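Local coordinates for xylanase and alpha-amylase inhibitor protein (Scadoxus multiflorus, PDB 3MU7) that inhibits both xylanase and alpha-amylase, and is built as a TIM barrel of glycosyl hydrolase family 18, at residues 71-76 with 122-127; 155-160 with 182-187. One frame throughout, in Å; residues are numbered along the deposited sequence.

Contact 1: residues 71-76 with 122-127; sequences LLSIGG and DFHIEH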
ATOM      1  N   LEU A  71      -0.560  -7.475  -2.608  1.00  6.38           N
ATOM      2  CA  LEU A  71      -1.830  -6.776  -2.389  1.00  6.61           C
ATOM      3  C   LEU A  71      -2.218  -6.019  -3.635  1.00  6.35           C
ATOM      4  O   LEU A  71      -1.360  -5.670  -4.451  1.00  7.19           O
ATOM      5  CB  LEU A  71      -1.712  -5.781  -1.235  1.00  7.26           C
ATOM      6  CG  LEU A  71      -1.073  -6.248   0.070  1.00  8.56           C
ATOM      7  CD1 LEU A  71      -0.980  -5.089   1.058  1.00 10.70           C
ATOM      8  CD2 LEU A  71      -1.816  -7.401   0.678  1.00 10.70           C
ATOM      9  N   LEU A  72      -3.516  -5.771  -3.789  1.00  6.37           N
ATOM     10  CA  LEU A  72      -4.005  -4.827  -4.779  1.00  6.19           C
ATOM     11  C   LEU A  72      -4.399  -3.549  -4.069  1.00  6.08           C
ATOM     12  O   LEU A  72      -5.138  -3.568  -3.074  1.00  6.27           O
ATOM     13  CB  LEU A  72      -5.229  -5.365  -5.524  1.00  6.95           C
ATOM     14  CG  LEU A  72      -5.923  -4.408  -6.504  1.00  7.02           C
ATOM     15  CD1 LEU A  72      -5.013  -4.040  -7.677  1.00  8.33           C
ATOM     16  CD2 LEU A  72      -7.237  -4.995  -6.996  1.00  8.76           C
ATOM     17  N   SER A  73      -3.905  -2.435  -4.586  1.00  5.57           N
ATOM     18  CA  SER A  73      -4.245  -1.132  -4.045  1.00  5.74           C
ATOM     19  C   SER A  73      -5.386  -0.486  -4.821  1.00  5.89           C
ATOM     20  O   SER A  73      -5.347  -0.399  -6.058  1.00  6.54           O
ATOM     21  CB  SER A  73      -3.018  -0.232  -4.055  1.00  5.95           C
ATOM     22  OG  SER A  73      -3.266   0.978  -3.362  1.00  6.33           O
ATOM     23  N   ILE A  74      -6.394  -0.033  -4.079  1.00  5.91           N
ATOM     24  CA  ILE A  74      -7.514   0.708  -4.647  1.00  6.62           C
ATOM     25  C   ILE A  74      -7.293   2.204  -4.462  1.00  6.61           C
ATOM     26  O   ILE A  74      -6.735   2.654  -3.443  1.00  6.81           O
ATOM     27  CB  ILE A  74      -8.884   0.254  -4.071  1.00  6.54           C
ATOM     28  CG1 ILE A  74      -8.966   0.495  -2.558  1.00  6.92           C
ATOM     29  CG2 ILE A  74      -9.138  -1.218  -4.422  1.00  7.73           C
ATOM     30  CD1 ILE A  74     -10.354   0.270  -1.983  1.00  7.98           C
ATOM     31  N   GLY A  75      -7.668   2.961  -5.474  1.00  6.88           N
ATOM     32  CA  GLY A  75      -7.592   4.430  -5.493  1.00  7.30           C
ATOM     33  C   GLY A  75      -6.301   4.848  -6.187  1.00  8.07           C
ATOM     34  O   GLY A  75      -6.156   4.614  -7.317  1.00  8.10           O
ATOM     35  N   GLY A  76      -5.375   5.411  -5.454  1.00  8.44           N
ATOM     36  CA  GLY A  76      -4.109   5.872  -5.968  1.00  9.85           C
ATOM     37  C   GLY A  76      -3.977   7.400  -5.908  1.00 10.33           C
ATOM     38  O   GLY A  76      -4.888   8.072  -5.490  1.00 10.48           O
ATOM     39  N   ASP A 122      -5.224  -2.909  -0.344  1.00  5.44           N
ATOM     40  CA  ASP A 122      -4.643  -1.692   0.207  1.00  5.83           C
ATOM     41  C   ASP A 122      -5.509  -0.489  -0.161  1.00  5.85           C
ATOM     42  O   ASP A 122      -5.804  -0.264  -1.335  1.00  6.18           O
ATOM     43  CB  ASP A 122      -3.232  -1.528  -0.360  1.00  5.82           C
ATOM     44  CG  ASP A 122      -2.571  -0.238   0.055  1.00  5.58           C
ATOM     45  OD1 ASP A 122      -2.333  -0.054   1.267  1.00  6.72           O
ATOM     46  OD2 ASP A 122      -2.262   0.577  -0.839  1.00  5.88           O
ATOM     47  N   PHE A 123      -5.918   0.278   0.847  1.00  5.77           N
ATOM     48  CA  PHE A 123      -6.751   1.475   0.651  1.00  6.07           C
ATOM     49  C   PHE A 123      -5.830   2.682   0.473  1.00  6.29           C
ATOM     50  O   PHE A 123      -5.364   3.274   1.460  1.00  7.25           O
ATOM     51  CB  PHE A 123      -7.638   1.729   1.877  1.00  6.27           C
ATOM     52  CG  PHE A 123      -8.874   0.863   1.977  1.00  6.15           C
ATOM     53  CD1 PHE A 123     -10.091   1.445   2.317  1.00  6.87           C
ATOM     54  CD2 PHE A 123      -8.827  -0.517   1.774  1.00  6.94           C
ATOM     55  CE1 PHE A 123     -11.249   0.670   2.464  1.00  7.68           C
ATOM     56  CE2 PHE A 123      -9.984  -1.296   1.910  1.00  7.40           C
ATOM     57  CZ  PHE A 123     -11.194  -0.697   2.255  1.00  7.92           C
ATOM     58  N   HIS A 124      -5.562   3.061  -0.768  1.00  6.49           N
ATOM     59  CA  HIS A 124      -4.737   4.247  -1.061  1.00  6.52           C
ATOM     60  C   HIS A 124      -5.675   5.371  -1.526  1.00  6.63           C
ATOM     61  O   HIS A 124      -5.581   5.885  -2.645  1.00  7.29           O
ATOM     62  CB  HIS A 124      -3.676   3.901  -2.116  1.00  6.69           C
ATOM     63  CG  HIS A 124      -2.577   4.916  -2.261  1.00  6.53           C
ATOM     64  ND1 HIS A 124      -1.266   4.624  -1.950  1.00  6.90           N
ATOM     65  CD2 HIS A 124      -2.581   6.198  -2.703  1.00  8.09           C
ATOM     66  CE1 HIS A 124      -0.512   5.683  -2.190  1.00  7.40           C
ATOM     67  NE2 HIS A 124      -1.284   6.650  -2.648  1.00  8.40           N
ATOM     68  N   ILE A 125      -6.590   5.746  -0.638  1.00  7.09           N
ATOM     69  CA  ILE A 125      -7.635   6.717  -0.949  1.00  7.85           C
ATOM     70  C   ILE A 125      -7.108   8.114  -0.687  1.00  8.26           C
ATOM     71  O   ILE A 125      -6.878   8.495   0.465  1.00  9.13           O
ATOM     72  CB  ILE A 125      -8.922   6.437  -0.137  1.00  7.70           C
ATOM     73  CG1 ILE A 125      -9.386   4.979  -0.315  1.00  8.26           C
ATOM     74  CG2 ILE A 125     -10.015   7.444  -0.490  1.00  8.57           C
ATOM     75  CD1 ILE A 125      -9.523   4.501  -1.769  1.00  8.69           C
ATOM     76  N   GLU A 126      -6.929   8.870  -1.766  1.00  8.77           N
ATOM     77  CA  GLU A 126      -6.251  10.156  -1.713  1.00  9.81           C
ATOM     78  C   GLU A 126      -7.200  11.342  -1.887  1.00 10.20           C
ATOM     79  O   GLU A 126      -6.785  12.489  -1.741  1.00 10.59           O
ATOM     80  CB  GLU A 126      -5.125  10.187  -2.756  1.00  9.93           C
ATOM     81  CG  GLU A 126      -4.101  11.307  -2.568  1.00 11.49           C
ATOM     82  CD  GLU A 126      -3.217  11.146  -1.304  1.00  5.85           C
ATOM     83  OE1 GLU A 126      -2.538  10.078  -1.163  1.00 15.37           O
ATOM     84  OE2 GLU A 126      -3.191  12.065  -0.509  1.00 19.37           O
ATOM     85  N   HIS A 127      -8.463  11.088  -2.197  1.00 10.36           N
ATOM     86  CA  HIS A 127      -9.482  12.122  -2.333  1.00 11.29           C
ATOM     87  C   HIS A 127     -10.836  11.503  -2.089  1.00 11.90           C
ATOM     88  O   HIS A 127     -11.021  10.335  -2.219  1.00 11.92           O
ATOM     89  CB  HIS A 127      -9.423  12.778  -3.728  1.00 11.32           C
ATOM     90  CG  HIS A 127      -9.809  11.856  -4.836  1.00 11.78           C
ATOM     91  ND1 HIS A 127      -8.914  11.349  -5.731  1.00 12.77           N
ATOM     92  CD2 HIS A 127     -11.006  11.348  -5.176  1.00 13.86           C
ATOM     93  CE1 HIS A 127      -9.548  10.596  -6.601  1.00 12.43           C
ATOM     94  NE2 HIS A 127     -10.809  10.536  -6.257  1.00 14.28           N
TER
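Ser73 and Asp122 meet where two neighbouring parallel strands run side by side, their side chains on the same face of the sheet. Ser73 OG gives its proton to Asp122 OD2 at 2.7 Å, reaching the anti side of the carboxylate 17° out of its plane. Tyr8 hydrogen-bonds the same oxygen, while Thr153 and Trp178 hold OD1, so four partners grip this buried carboxylate and restrain its rotation. Ser73 OG also packs 3.2 Å from His124 CB. The histidine ring continues past it, with CD2 3.6 Å from Gly76 CA, and its ND1 is bonded to Tyr8. Backbone hydrogen bonds of the parallel kind run from Asp122 N to Leu72 O at 2.8 Å through to Gly76 N to His124 O at 2.9 Å. The other face is hydrocarbon. Ile74 CG1 stands between the backbone N and the carbonyl carbon (chi1 62°), which raises CD1 over the Phe123 ring, 4.1 Å from its centroid and 9° off the normal, a CH-pi contact. Ile125 CD1 closes on Ile74 CG1 at 4.1 Å, and helix 133-144 packs over this group through Leu136. Gly75 adds to the closeness, for a beta carbon there would run into His124 O. Packing slackens beyond Gly76, where Glu126 and His127 are partly exposed: Glu126 CB merely lies 3.5 Å from Gly76 O, and its OE1 turns to Gln180 instead. The pairing is that of adjacent TIM-barrel strands in family 18, with the SxGG sequence on one and the end of the DxxDxDxE signature on the other. His124 takes the place of the last aspartate of that signature, a change consistent with a protein that inhibits rather than hydrolyses.

Contact 2: residues 155-160 with 182-187; sequences APQCVY and YNNPQC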
ATOM      1  N   ALA A 155      -3.038   3.523   3.264  1.00  5.72           N
ATOM      2  CA  ALA A 155      -1.922   4.406   2.948  1.00  6.15           C
ATOM      3  C   ALA A 155      -2.332   5.867   3.146  1.00  6.51           C
ATOM      4  O   ALA A 155      -2.462   6.619   2.176  1.00  6.86           O
ATOM      5  CB  ALA A 155      -1.452   4.177   1.519  1.00  6.58           C
ATOM      6  N   PRO A 156      -2.549   6.282   4.406  1.00  6.54           N
ATOM      7  CA  PRO A 156      -2.931   7.669   4.652  1.00  6.85           C
ATOM      8  C   PRO A 156      -1.778   8.639   4.388  1.00  7.04           C
ATOM      9  O   PRO A 156      -0.601   8.248   4.355  1.00  6.90           O
ATOM     10  CB  PRO A 156      -3.274   7.662   6.143  1.00  7.24           C
ATOM     11  CG  PRO A 156      -2.382   6.599   6.709  1.00  6.69           C
ATOM     12  CD  PRO A 156      -2.402   5.521   5.663  1.00  6.62           C
ATOM     13  N   GLN A 157      -2.133   9.907   4.211  1.00  7.31           N
ATOM     14  CA  GLN A 157      -1.162  10.987   4.265  1.00  8.08           C
ATOM     15  C   GLN A 157      -0.727  11.203   5.717  1.00  7.96           C
ATOM     16  O   GLN A 157      -1.288  10.596   6.638  1.00  8.40           O
ATOM     17  CB  GLN A 157      -1.755  12.247   3.645  1.00  8.34           C
ATOM     18  CG  GLN A 157      -1.928  12.145   2.147  1.00 10.95           C
ATOM     19  CD  GLN A 157      -2.512  13.411   1.569  1.00 12.17           C
ATOM     20  OE1 GLN A 157      -1.779  14.330   1.192  1.00 13.71           O
ATOM     21  NE2 GLN A 157      -3.838  13.467   1.484  1.00 12.77           N
ATOM     22  N   CYS A 158       0.281  12.047   5.941  1.00  7.99           N
ATOM     23  CA  CYS A 158       0.933  12.048   7.253  1.00  8.13           C
ATOM     24  C   CYS A 158       0.372  12.974   8.333  1.00  8.31           C
ATOM     25  O   CYS A 158       0.879  12.984   9.447  1.00  8.57           O
ATOM     26  CB  CYS A 158       2.459  12.181   7.143  1.00  7.97           C
ATOM     27  SG  CYS A 158       3.122  13.575   6.230  1.00  8.99           S
ATOM     28  N   VAL A 159      -0.678  13.725   8.021  1.00  8.74           N
ATOM     29  CA  VAL A 159      -1.325  14.537   9.056  1.00  9.68           C
ATOM     30  C   VAL A 159      -2.402  13.697   9.738  1.00  9.04           C
ATOM     31  O   VAL A 159      -3.335  13.215   9.089  1.00  9.73           O
ATOM     32  CB  VAL A 159      -1.923  15.848   8.519  1.00 10.29           C
ATOM     33  CG1 VAL A 159      -2.445  16.686   9.674  1.00 11.80           C
ATOM     34  CG2 VAL A 159      -0.886  16.646   7.739  1.00 11.97           C
ATOM     35  N   TYR A 160      -2.254  13.508  11.043  1.00  8.82           N
ATOM     36  CA  TYR A 160      -3.189  12.705  11.815  1.00  8.56           C
ATOM     37  C   TYR A 160      -4.326  13.575  12.381  1.00  8.44           C
ATOM     38  O   TYR A 160      -4.054  14.608  13.001  1.00  8.57           O
ATOM     39  CB  TYR A 160      -2.464  12.007  12.973  1.00  8.69           C
ATOM     40  CG  TYR A 160      -3.373  11.022  13.652  1.00  9.00           C
ATOM     41  CD1 TYR A 160      -3.414   9.692  13.244  1.00  9.52           C
ATOM     42  CD2 TYR A 160      -4.248  11.432  14.661  1.00  9.75           C
ATOM     43  CE1 TYR A 160      -4.280   8.792  13.838  1.00  9.75           C
ATOM     44  CE2 TYR A 160      -5.114  10.544  15.255  1.00 10.18           C
ATOM     45  CZ  TYR A 160      -5.131   9.227  14.836  1.00 10.38           C
ATOM     46  OH  TYR A 160      -5.991   8.330  15.423  1.00 12.70           O
ATOM     47  N   TYR A 182       5.773  11.927   2.969  1.00  8.24           N
ATOM     48  CA  TYR A 182       6.299  12.640   1.809  1.00  8.82           C
ATOM     49  C   TYR A 182       5.169  13.418   1.159  1.00  9.18           C
ATOM     50  O   TYR A 182       4.001  13.257   1.536  1.00  9.42           O
ATOM     51  CB  TYR A 182       6.998  11.695   0.813  1.00  8.66           C
ATOM     52  CG  TYR A 182       6.220  10.455   0.427  1.00  7.61           C
ATOM     53  CD1 TYR A 182       5.413  10.450  -0.700  1.00  8.99           C
ATOM     54  CD2 TYR A 182       6.309   9.280   1.181  1.00  7.41           C
ATOM     55  CE1 TYR A 182       4.703   9.318  -1.068  1.00  8.36           C
ATOM     56  CE2 TYR A 182       5.596   8.143   0.817  1.00  8.18           C
ATOM     57  CZ  TYR A 182       4.799   8.172  -0.304  1.00  8.11           C
ATOM     58  OH  TYR A 182       4.097   7.037  -0.648  1.00  7.69           O
ATOM     59  N   ASN A 183       5.517  14.285   0.208  1.00  9.90           N
ATOM     60  CA  ASN A 183       4.562  15.230  -0.388  1.00 10.68           C
ATOM     61  C   ASN A 183       3.741  15.972   0.657  1.00 10.94           C
ATOM     62  O   ASN A 183       2.538  16.172   0.486  1.00 11.79           O
ATOM     63  CB  ASN A 183       3.627  14.523  -1.374  1.00 11.01           C
ATOM     64  CG  ASN A 183       4.366  13.922  -2.538  1.00 11.13           C
ATOM     65  OD1 ASN A 183       5.316  14.513  -3.052  1.00 12.88           O
ATOM     66  ND2 ASN A 183       3.954  12.732  -2.949  1.00 11.74           N
ATOM     67  N   ASN A 184       4.395  16.355   1.750  1.00 10.72           N
ATOM     68  CA  ASN A 184       3.718  16.982   2.875  1.00 11.63           C
ATOM     69  C   ASN A 184       4.780  17.478   3.856  1.00 11.59           C
ATOM     70  O   ASN A 184       5.050  16.818   4.854  1.00 11.01           O
ATOM     71  CB  ASN A 184       2.820  15.940   3.559  1.00 12.17           C
ATOM     72  CG  ASN A 184       1.500  16.505   4.022  1.00 12.89           C
ATOM     73  OD1 ASN A 184       1.376  17.705   4.284  1.00 13.93           O
ATOM     74  ND2 ASN A 184       0.496  15.637   4.135  1.00 14.06           N
ATOM     75  N   PRO A 185       5.417  18.634   3.562  1.00 12.31           N
ATOM     76  CA  PRO A 185       6.546  19.092   4.388  1.00 12.91           C
ATOM     77  C   PRO A 185       6.250  19.207   5.889  1.00 13.03           C
ATOM     78  O   PRO A 185       7.147  19.000   6.711  1.00 13.77           O
ATOM     79  CB  PRO A 185       6.890  20.455   3.780  1.00 13.62           C
ATOM     80  CG  PRO A 185       6.514  20.311   2.348  1.00 13.62           C
ATOM     81  CD  PRO A 185       5.253  19.478   2.360  1.00 12.39           C
ATOM     82  N   GLN A 186       5.001  19.497   6.242  1.00 12.62           N
ATOM     83  CA  GLN A 186       4.619  19.656   7.644  1.00 12.78           C
ATOM     84  C   GLN A 186       4.778  18.391   8.493  1.00 12.24           C
ATOM     85  O   GLN A 186       4.870  18.480   9.714  1.00 13.05           O
ATOM     86  CB  GLN A 186       3.192  20.181   7.756  1.00 13.27           C
ATOM     87  CG  GLN A 186       2.119  19.192   7.320  1.00 13.75           C
ATOM     88  CD  GLN A 186       0.768  19.845   7.178  1.00 15.10           C
ATOM     89  OE1 GLN A 186       0.358  20.639   8.027  1.00 16.83           O
ATOM     90  NE2 GLN A 186       0.065  19.522   6.105  1.00 15.37           N
ATOM     91  N   CYS A 187       4.816  17.218   7.857  1.00 11.26           N
ATOM     92  CA  CYS A 187       4.946  15.952   8.597  1.00 11.14           C
ATOM     93  C   CYS A 187       6.001  15.011   8.026  1.00 11.46           C
ATOM     94  O   CYS A 187       6.044  13.837   8.386  1.00 11.62           O
ATOM     95  CB  CYS A 187       3.588  15.244   8.758  1.00 11.07           C
ATOM     96  SG  CYS A 187       2.525  15.202   7.294  1.00  9.38           S
TER
HETATM   97  O   HOH W   1       0.828  13.820   0.589  1.00 12.93           O
HETATM   98  O   HOH W   2       1.360  12.752   3.172  1.00 10.08           O
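A disulfide bridge, Cys158 to Cys187, staples together two irregular loops that follow successive strands of the barrel. The sulfurs, Cys158 SG and Cys187 SG, are 2.0 Å apart with a right-handed chi3 of 75°. In both cysteines SG sits between the backbone N and the carbonyl carbon (chi1 55° in Cys158), so each sulfur is turned inward from its own loop to the other. Around the bridge, Asn184 CB lies 3.6 Å from Cys158 SG, and Val159 CG2 rests 3.7 Å from Cys187 SG. The same methyl meets the Gln186 amide at NE2, where the two side chains cross at about a right angle. That amide is held by Asn184 OD1, which accepts Gln186 NE2 at 2.9 Å along a nearly straight N-H direction. Asn184 ND2 turns to a water, 3.2 Å away, that also accepts Cys158 N and lies within hydrogen-bonding distance of Tyr182 O, joining the loops where no direct polar bond does. A second water links Gln157 OE1, at 2.7 Å, with Asn183 O. A leucine in place of Asn184 would probably leave Gln186 NE2 without its acceptor, free to turn beside Val159, and cost the bridging water one of its donors. Within 182-187, Cys187 N bonds Asn184 O at 3.0 Å. Helix 195-207 flanks the bridge, with Ala200 against Cys187 and Trp204 NE1 bonded to Cys158 O, while Val179 of strand 176-180 packs on the side chain of Cys158.

From the N terminus, the chain first lays strands 5-9 and 29-37, then reaches 71-76. The run through helix 86-101 that follows is closed by contact 1 when the strand 120-125 comes alongside. Only after helix 133-144 and strand 151-154 does contact 2 open, closing a second loop around helix 166-170 and strand 176-180. The two are in series, neither enclosing nor crossing the other. They still adjoin, because strand 151-154 is the neighbour of strand 120-125: Ala155 N probably bonds Phe123 O, and Gln180 bonds both Glu126 and Ala155. Contact 1 thus joins two neighbouring staves of the barrel wall, and contact 2 ties together the loops that follow two later strands, at their C-terminal ends.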